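Local coordinates for double-stranded RNA-binding protein 1 (PDB 3ADJ), which binds double-stranded RNA and assists DICER-LIKE 1 in accurately processing primary microRNA transcripts in the plant nucleus, this piece being its second double-stranded RNA-binding domain, at residues Y19-Q27 with F38-G46. Sequence-based numbering, arbitrary orientation.
Sequences YAIPLYQCQ and FTCTVEIGG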
loop_
_atom_site.group_PDB
_atom_site.type_symbol
_atom_site.label_atom_id
_atom_site.label_comp_id
_atom_site.label_asym_id
_atom_site.label_seq_id
_atom_site.Cartn_x
_atom_site.Cartn_y
_atom_site.Cartn_z
ATOM N N TYR A 19 14.936 -7.454 -3.651
ATOM C CA TYR A 19 14.105 -6.736 -4.634
ATOM C C TYR A 19 14.454 -5.266 -4.819
ATOM O O TYR A 19 15.443 -4.783 -4.279
ATOM C CB TYR A 19 12.608 -6.893 -4.345
ATOM C CG TYR A 19 12.158 -8.321 -4.228
ATOM C CD1 TYR A 19 11.826 -8.847 -2.990
ATOM C CD2 TYR A 19 12.079 -9.154 -5.348
ATOM C CE1 TYR A 19 11.422 -10.164 -2.859
ATOM C CE2 TYR A 19 11.667 -10.477 -5.226
ATOM C CZ TYR A 19 11.342 -10.971 -3.970
ATOM O OH TYR A 19 10.934 -12.272 -3.794
ATOM N N ALA A 20 13.605 -4.573 -5.576
ATOM C CA ALA A 20 13.934 -3.285 -6.170
ATOM C C ALA A 20 13.104 -2.120 -5.631
ATOM O O ALA A 20 12.713 -1.224 -6.398
ATOM C CB ALA A 20 13.775 -3.375 -7.675
ATOM N N ILE A 21 12.837 -2.121 -4.324
ATOM C CA ILE A 21 12.147 -0.996 -3.695
ATOM C C ILE A 21 10.654 -0.990 -4.026
ATOM O O ILE A 21 10.263 -1.265 -5.167
ATOM C CB ILE A 21 12.816 0.379 -4.052
ATOM C CG1 ILE A 21 13.685 0.850 -2.872
ATOM C CG2 ILE A 21 11.759 1.467 -4.313
ATOM C CD1 ILE A 21 14.476 2.106 -3.158
ATOM N N PRO A 22 9.817 -0.683 -3.014
ATOM C CA PRO A 22 8.376 -0.663 -3.158
ATOM C C PRO A 22 7.870 0.529 -3.965
ATOM O O PRO A 22 8.243 1.652 -3.698
ATOM C CB PRO A 22 7.890 -0.584 -1.713
ATOM C CG PRO A 22 9.097 -0.874 -0.872
ATOM C CD PRO A 22 10.212 -0.354 -1.637
ATOM N N LEU A 23 7.032 0.263 -4.956
ATOM C CA LEU A 23 6.415 1.301 -5.755
ATOM C C LEU A 23 4.987 1.457 -5.269
ATOM O O LEU A 23 4.266 0.479 -5.159
ATOM C CB LEU A 23 6.418 0.918 -7.239
ATOM C CG LEU A 23 7.687 0.395 -7.928
ATOM C CD1 LEU A 23 7.313 -0.278 -9.230
ATOM C CD2 LEU A 23 8.763 1.465 -8.164
ATOM N N TYR A 24 4.593 2.688 -4.963
ATOM C CA TYR A 24 3.269 2.984 -4.421
ATOM C C TYR A 24 2.392 3.504 -5.545
ATOM O O TYR A 24 2.800 4.323 -6.341
ATOM C CB TYR A 24 3.355 4.003 -3.256
ATOM C CG TYR A 24 4.093 3.474 -2.050
ATOM C CD1 TYR A 24 5.474 3.373 -2.042
ATOM C CD2 TYR A 24 3.399 3.041 -0.918
ATOM C CE1 TYR A 24 6.149 2.873 -0.946
ATOM C CE2 TYR A 24 4.065 2.525 0.200
ATOM C CZ TYR A 24 5.436 2.448 0.169
ATOM O OH TYR A 24 6.109 1.949 1.250
ATOM N N GLN A 25 1.176 3.012 -5.617
ATOM C CA GLN A 25 0.273 3.516 -6.614
ATOM C C GLN A 25 -1.000 3.971 -5.931
ATOM O O GLN A 25 -1.235 3.621 -4.790
ATOM C CB GLN A 25 -0.026 2.443 -7.642
ATOM C CG GLN A 25 -0.395 3.010 -8.980
ATOM C CD GLN A 25 -1.296 2.105 -9.738
ATOM O OE1 GLN A 25 -2.389 1.773 -9.275
ATOM N NE2 GLN A 25 -0.857 1.700 -10.925
ATOM N N CYS A 26 -1.804 4.762 -6.636
ATOM C CA CYS A 26 -3.048 5.301 -6.099
ATOM C C CYS A 26 -4.184 5.228 -7.115
ATOM O O CYS A 26 -3.964 5.396 -8.309
ATOM C CB CYS A 26 -2.841 6.745 -5.660
ATOM S SG CYS A 26 -3.731 7.138 -4.175
ATOM N N GLN A 27 -5.396 4.967 -6.628
ATOM C CA GLN A 27 -6.587 4.932 -7.478
ATOM C C GLN A 27 -7.793 5.605 -6.860
ATOM O O GLN A 27 -7.808 5.924 -5.688
ATOM C CB GLN A 27 -6.962 3.506 -7.816
ATOM C CG GLN A 27 -6.248 2.937 -9.000
ATOM C CD GLN A 27 -6.130 1.465 -8.846
ATOM O OE1 GLN A 27 -7.070 0.734 -9.150
ATOM N NE2 GLN A 27 -4.998 1.010 -8.310
ATOM N N PHE A 38 -10.308 6.404 -2.120
ATOM C CA PHE A 38 -8.985 6.099 -2.696
ATOM C C PHE A 38 -8.548 4.685 -2.360
ATOM O O PHE A 38 -8.549 4.320 -1.206
ATOM C CB PHE A 38 -7.901 7.041 -2.153
ATOM C CG PHE A 38 -8.298 8.487 -2.093
ATOM C CD1 PHE A 38 -8.813 9.032 -0.921
ATOM C CD2 PHE A 38 -8.131 9.321 -3.191
ATOM C CE1 PHE A 38 -9.180 10.373 -0.847
ATOM C CE2 PHE A 38 -8.501 10.661 -3.119
ATOM C CZ PHE A 38 -9.031 11.182 -1.943
ATOM N N THR A 39 -8.161 3.890 -3.347
ATOM C CA THR A 39 -7.522 2.613 -3.070
ATOM C C THR A 39 -6.045 2.775 -3.415
ATOM O O THR A 39 -5.715 3.296 -4.493
ATOM C CB THR A 39 -8.125 1.493 -3.928
ATOM O OG1 THR A 39 -9.544 1.467 -3.760
ATOM C CG2 THR A 39 -7.591 0.161 -3.534
ATOM N N CYS A 40 -5.156 2.364 -2.515
ATOM C CA CYS A 40 -3.725 2.551 -2.719
ATOM C C CYS A 40 -3.078 1.218 -2.870
ATOM O O CYS A 40 -3.576 0.228 -2.357
ATOM C CB CYS A 40 -3.066 3.288 -1.550
ATOM S SG CYS A 40 -3.283 5.089 -1.570
ATOM N N THR A 41 -1.937 1.188 -3.547
ATOM C CA THR A 41 -1.262 -0.066 -3.846
ATOM C C THR A 41 0.236 -0.022 -3.569
ATOM O O THR A 41 0.882 1.020 -3.728
ATOM C CB THR A 41 -1.534 -0.441 -5.272
ATOM O OG1 THR A 41 -2.863 -0.965 -5.342
ATOM C CG2 THR A 41 -0.560 -1.474 -5.755
ATOM N N VAL A 42 0.771 -1.155 -3.128
ATOM C CA VAL A 42 2.194 -1.311 -2.881
ATOM C C VAL A 42 2.721 -2.552 -3.606
ATOM O O VAL A 42 2.272 -3.664 -3.373
ATOM C CB VAL A 42 2.479 -1.333 -1.356
ATOM C CG1 VAL A 42 3.880 -1.820 -1.016
ATOM C CG2 VAL A 42 2.289 0.033 -0.808
ATOM N N GLU A 43 3.671 -2.340 -4.503
ATOM C CA GLU A 43 4.240 -3.420 -5.280
ATOM C C GLU A 43 5.648 -3.655 -4.783
ATOM O O GLU A 43 6.471 -2.757 -4.812
ATOM C CB GLU A 43 4.227 -3.056 -6.770
ATOM C CG GLU A 43 4.639 -4.160 -7.716
ATOM C CD GLU A 43 4.732 -3.708 -9.172
ATOM O OE1 GLU A 43 5.020 -2.513 -9.419
ATOM O OE2 GLU A 43 4.533 -4.549 -10.080
ATOM N N ILE A 44 5.898 -4.856 -4.279
ATOM C CA ILE A 44 7.228 -5.302 -3.897
ATOM C C ILE A 44 7.368 -6.738 -4.382
ATOM O O ILE A 44 6.529 -7.599 -4.056
ATOM C CB ILE A 44 7.421 -5.312 -2.367
ATOM C CG1 ILE A 44 6.982 -3.994 -1.738
ATOM C CG2 ILE A 44 8.866 -5.594 -2.009
ATOM C CD1 ILE A 44 6.471 -4.133 -0.327
ATOM N N GLY A 45 8.415 -7.000 -5.161
ATOM C CA GLY A 45 8.756 -8.364 -5.562
ATOM C C GLY A 45 8.262 -8.664 -6.949
ATOM O O GLY A 45 9.026 -9.010 -7.848
ATOM N N GLY A 46 6.966 -8.498 -7.117
ATOM C CA GLY A 46 6.292 -8.707 -8.383
ATOM C C GLY A 46 4.848 -8.881 -7.987
ATOM O O GLY A 46 4.025 -9.331 -8.769
#
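Tyr24 and Val42 lie side by side on the face of the sheet that is turned to the helices. Val42 CG2 sits 3.2 Å from Tyr24 CD2, against one flank of the phenol ring and oblique to its plane. The methyl is directed there because CG1 takes the position anti to the backbone N (chi1 166°), leaving CG2 beside that nitrogen. Next to them Pro22 CB meets Ile44 CG1 at 3.5 Å, and Leu10 of helix 4-15 covers Pro22, Tyr24 and Ile44 together. Farther along this face Cys26 and Cys40 form another non-hydrogen-bonded pair; Cys26 SG and Cys40 SG lie 3.3 Å apart, too long for a disulfide, with Lys57 of helix 57-73 touching both residues. An alanine in place of Tyr24 would probably leave Val42 CG2 without its aromatic neighbour and open a gap beside Leu10. The backbones run antiparallel, the N-to-C directions of the two short strand segments lying 161° apart, and six N-H...O bonds join Leu23 to Glu43, Gln25 to Thr41 and Gln27 to Thr39. This is the first hairpin of the alpha-beta-beta-beta-alpha double-stranded RNA-binding fold, whose strand 36-44 is central and pairs on its other side with 47-50. The bond from Glu43 N to Leu23 O is nearly straight (167°), whereas both Gln27–Thr39 bonds are more bent. On the opposite face the strand 23-27 side chains Leu23, Gln25 and Gln27 are exposed and more loosely packed: Gln25 CB and Thr41 CB are 4.0 Å apart, and Gln27 NE2 reaches Gln25 OE1 through a weak bond. Thr41 itself is buried, touching Lys48 and Thr50 of strand 47-50. Glu43 also extends along this side, touching Leu23 and Lys48. Beyond the strand pairing, exposed Tyr19 lays one ring face over Gly45, whose CA makes a CH-pi contact 3.6 Å from the Tyr19 ring centroid.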